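Local coordinates for glycosyl hydrolase family 2, TIM barrel domain protein (Faecalibacterium prausnitzii A2-165, PDB 6ED2), which probably hydrolyses beta-glucuronides as a gut bacterial beta-glucuronidase of glycoside hydrolase family 2, at residues L242-T247 / Y273-V278. Numbering follows the deposited sequence.
Sequences LYDGTT and YLYDLV
D244 reaches across to Y275 on the neighbouring strand and to Y273 in the loop that leads into it. D244 CB lies 3.7 Å from Y275 CE1. With CG anti to the backbone N (chi1 -173°), the carboxylate swings on to Y273, whose OH donates to D244 OD1 over 2.6 Å, meeting it on the syn side, 19° out of the carboxylate plane. OD1 sits at the edge of the Y273 ring, and carboxylate and ring stand nearly perpendicular. The other oxygen, D244 OD2, takes a hydrogen bond from a water 2.9 Å away, which also bonds to Y275 OH; that hydroxyl is held besides by the backbone N of R265. With alanine in place of this aspartate, the Y273 hydroxyl would probably be left without its acceptor and the water without one of its anchors. Alongside, Y243 and D276 form an antiparallel hydrogen-bonded pair, Y243 N to D276 O at 2.7 Å and D276 N to Y243 O at 2.9 Å, both nearly straight. L242 and L277 meet through their CD1 methyls at 3.9 Å, while L242 CD1 also packs on Y275 CB. Y243 CD1 touches V278 CG2. From D244 to T247 a type II' beta turn, with G245 at positive phi, reverses the chain into strand 247-253. The arrangement is that of adjacent strands 238-244 and 275-283 in the four-stranded antiparallel sheet of the immunoglobulin-like beta-sandwich domain typical of family 2 glycosidases, near the magnesium site of T239 and E241.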
loop_
_atom_site.group_PDB
_atom_site.type_symbol
_atom_site.label_atom_id
_atom_site.label_comp_id
_atom_site.label_asym_id
_atom_site.label_seq_id
_atom_site.Cartn_x
_atom_site.Cartn_y
_atom_site.Cartn_z
ATOM N N LEU A 242 -15.721 30.538 42.787
ATOM C CA LEU A 242 -15.145 29.294 42.302
ATOM C C LEU A 242 -15.993 28.150 42.829
ATOM O O LEU A 242 -16.207 28.045 44.043
ATOM C CB LEU A 242 -13.692 29.151 42.750
ATOM C CG LEU A 242 -12.877 28.164 41.927
ATOM C CD1 LEU A 242 -12.755 28.640 40.488
ATOM C CD2 LEU A 242 -11.508 27.973 42.578
ATOM N N TYR A 243 -16.484 27.303 41.920
ATOM C CA TYR A 243 -17.349 26.186 42.274
ATOM C C TYR A 243 -16.665 24.861 41.987
ATOM O O TYR A 243 -16.028 24.689 40.941
ATOM C CB TYR A 243 -18.675 26.244 41.512
ATOM C CG TYR A 243 -19.616 27.279 42.064
ATOM C CD1 TYR A 243 -19.537 28.597 41.644
ATOM C CD2 TYR A 243 -20.567 26.947 43.024
ATOM C CE1 TYR A 243 -20.388 29.547 42.132
ATOM C CE2 TYR A 243 -21.425 27.911 43.536
ATOM C CZ TYR A 243 -21.326 29.209 43.081
ATOM O OH TYR A 243 -22.159 30.195 43.554
ATOM N N ASP A 244 -16.797 23.940 42.930
ATOM C CA ASP A 244 -16.479 22.529 42.736
ATOM C C ASP A 244 -17.816 21.799 42.662
ATOM O O ASP A 244 -18.415 21.487 43.694
ATOM C CB ASP A 244 -15.623 22.000 43.875
ATOM C CG ASP A 244 -15.143 20.588 43.628
ATOM O OD1 ASP A 244 -15.373 20.087 42.509
ATOM O OD2 ASP A 244 -14.538 19.988 44.546
ATOM N N GLY A 245 -18.297 21.545 41.455
ATOM C CA GLY A 245 -19.662 21.051 41.351
ATOM C C GLY A 245 -20.615 22.141 41.802
ATOM O O GLY A 245 -20.517 23.292 41.350
ATOM N N THR A 246 -21.540 21.798 42.707
ATOM C CA THR A 246 -22.491 22.776 43.225
ATOM C C THR A 246 -22.000 23.473 44.484
ATOM O O THR A 246 -22.672 24.387 44.970
ATOM C CB THR A 246 -23.864 22.131 43.521
ATOM O OG1 THR A 246 -23.803 21.390 44.748
ATOM C CG2 THR A 246 -24.314 21.221 42.378
ATOM N N THR A 247 -20.857 23.073 45.019
ATOM C CA THR A 247 -20.314 23.691 46.217
ATOM C C THR A 247 -19.423 24.864 45.826
ATOM O O THR A 247 -18.473 24.697 45.052
ATOM C CB THR A 247 -19.510 22.671 47.011
ATOM O OG1 THR A 247 -20.346 21.548 47.300
ATOM C CG2 THR A 247 -19.013 23.288 48.320
ATOM N N TYR A 273 -7.900 18.284 37.010
ATOM C CA TYR A 273 -9.068 18.660 37.787
ATOM C C TYR A 273 -9.383 20.111 37.494
ATOM O O TYR A 273 -8.504 20.969 37.585
ATOM C CB TYR A 273 -8.855 18.457 39.287
ATOM C CG TYR A 273 -10.160 18.385 40.024
ATOM C CD1 TYR A 273 -10.821 17.172 40.171
ATOM C CD2 TYR A 273 -10.761 19.533 40.542
ATOM C CE1 TYR A 273 -12.024 17.092 40.831
ATOM C CE2 TYR A 273 -11.978 19.462 41.205
ATOM C CZ TYR A 273 -12.600 18.233 41.351
ATOM O OH TYR A 273 -13.801 18.128 42.018
ATOM N N LEU A 274 -10.632 20.383 37.140
ATOM C CA LEU A 274 -11.067 21.714 36.748
ATOM C C LEU A 274 -12.122 22.208 37.727
ATOM O O LEU A 274 -12.926 21.420 38.242
ATOM C CB LEU A 274 -11.620 21.712 35.310
ATOM C CG LEU A 274 -10.569 21.400 34.230
ATOM C CD1 LEU A 274 -11.190 21.345 32.840
ATOM C CD2 LEU A 274 -9.409 22.420 34.266
ATOM N N TYR A 275 -12.084 23.506 38.012
ATOM C CA TYR A 275 -13.081 24.191 38.817
ATOM C C TYR A 275 -13.875 25.127 37.926
ATOM O O TYR A 275 -13.395 25.583 36.889
ATOM C CB TYR A 275 -12.440 25.007 39.944
ATOM C CG TYR A 275 -11.930 24.199 41.114
ATOM C CD1 TYR A 275 -12.697 24.039 42.273
ATOM C CD2 TYR A 275 -10.662 23.634 41.083
ATOM C CE1 TYR A 275 -12.209 23.313 43.365
ATOM C CE2 TYR A 275 -10.167 22.917 42.156
ATOM C CZ TYR A 275 -10.943 22.753 43.294
ATOM O OH TYR A 275 -10.428 22.033 44.349
ATOM N N ASP A 276 -15.081 25.449 38.352
ATOM C CA ASP A 276 -15.943 26.337 37.584
ATOM C C ASP A 276 -15.791 27.753 38.120
ATOM O O ASP A 276 -15.960 27.991 39.322
ATOM C CB ASP A 276 -17.396 25.872 37.642
ATOM C CG ASP A 276 -17.603 24.546 36.934
ATOM O OD1 ASP A 276 -17.304 24.467 35.728
ATOM O OD2 ASP A 276 -18.039 23.579 37.587
ATOM N N LEU A 277 -15.459 28.679 37.229
ATOM C CA LEU A 277 -15.228 30.067 37.581
ATOM C C LEU A 277 -16.433 30.888 37.147
ATOM O O LEU A 277 -16.877 30.780 36.000
ATOM C CB LEU A 277 -13.950 30.580 36.906
ATOM C CG LEU A 277 -13.461 31.997 37.224
ATOM C CD1 LEU A 277 -13.074 32.116 38.693
ATOM C CD2 LEU A 277 -12.276 32.338 36.360
ATOM N N VAL A 278 -16.960 31.702 38.061
ATOM C CA VAL A 278 -18.106 32.564 37.786
ATOM C C VAL A 278 -17.693 34.006 38.043
ATOM O O VAL A 278 -17.430 34.386 39.190
ATOM C CB VAL A 278 -19.319 32.190 38.646
ATOM C CG1 VAL A 278 -20.509 33.099 38.328
ATOM C CG2 VAL A 278 -19.664 30.734 38.449
HETATM O O HOH W 1 -12.491 21.036 46.351
#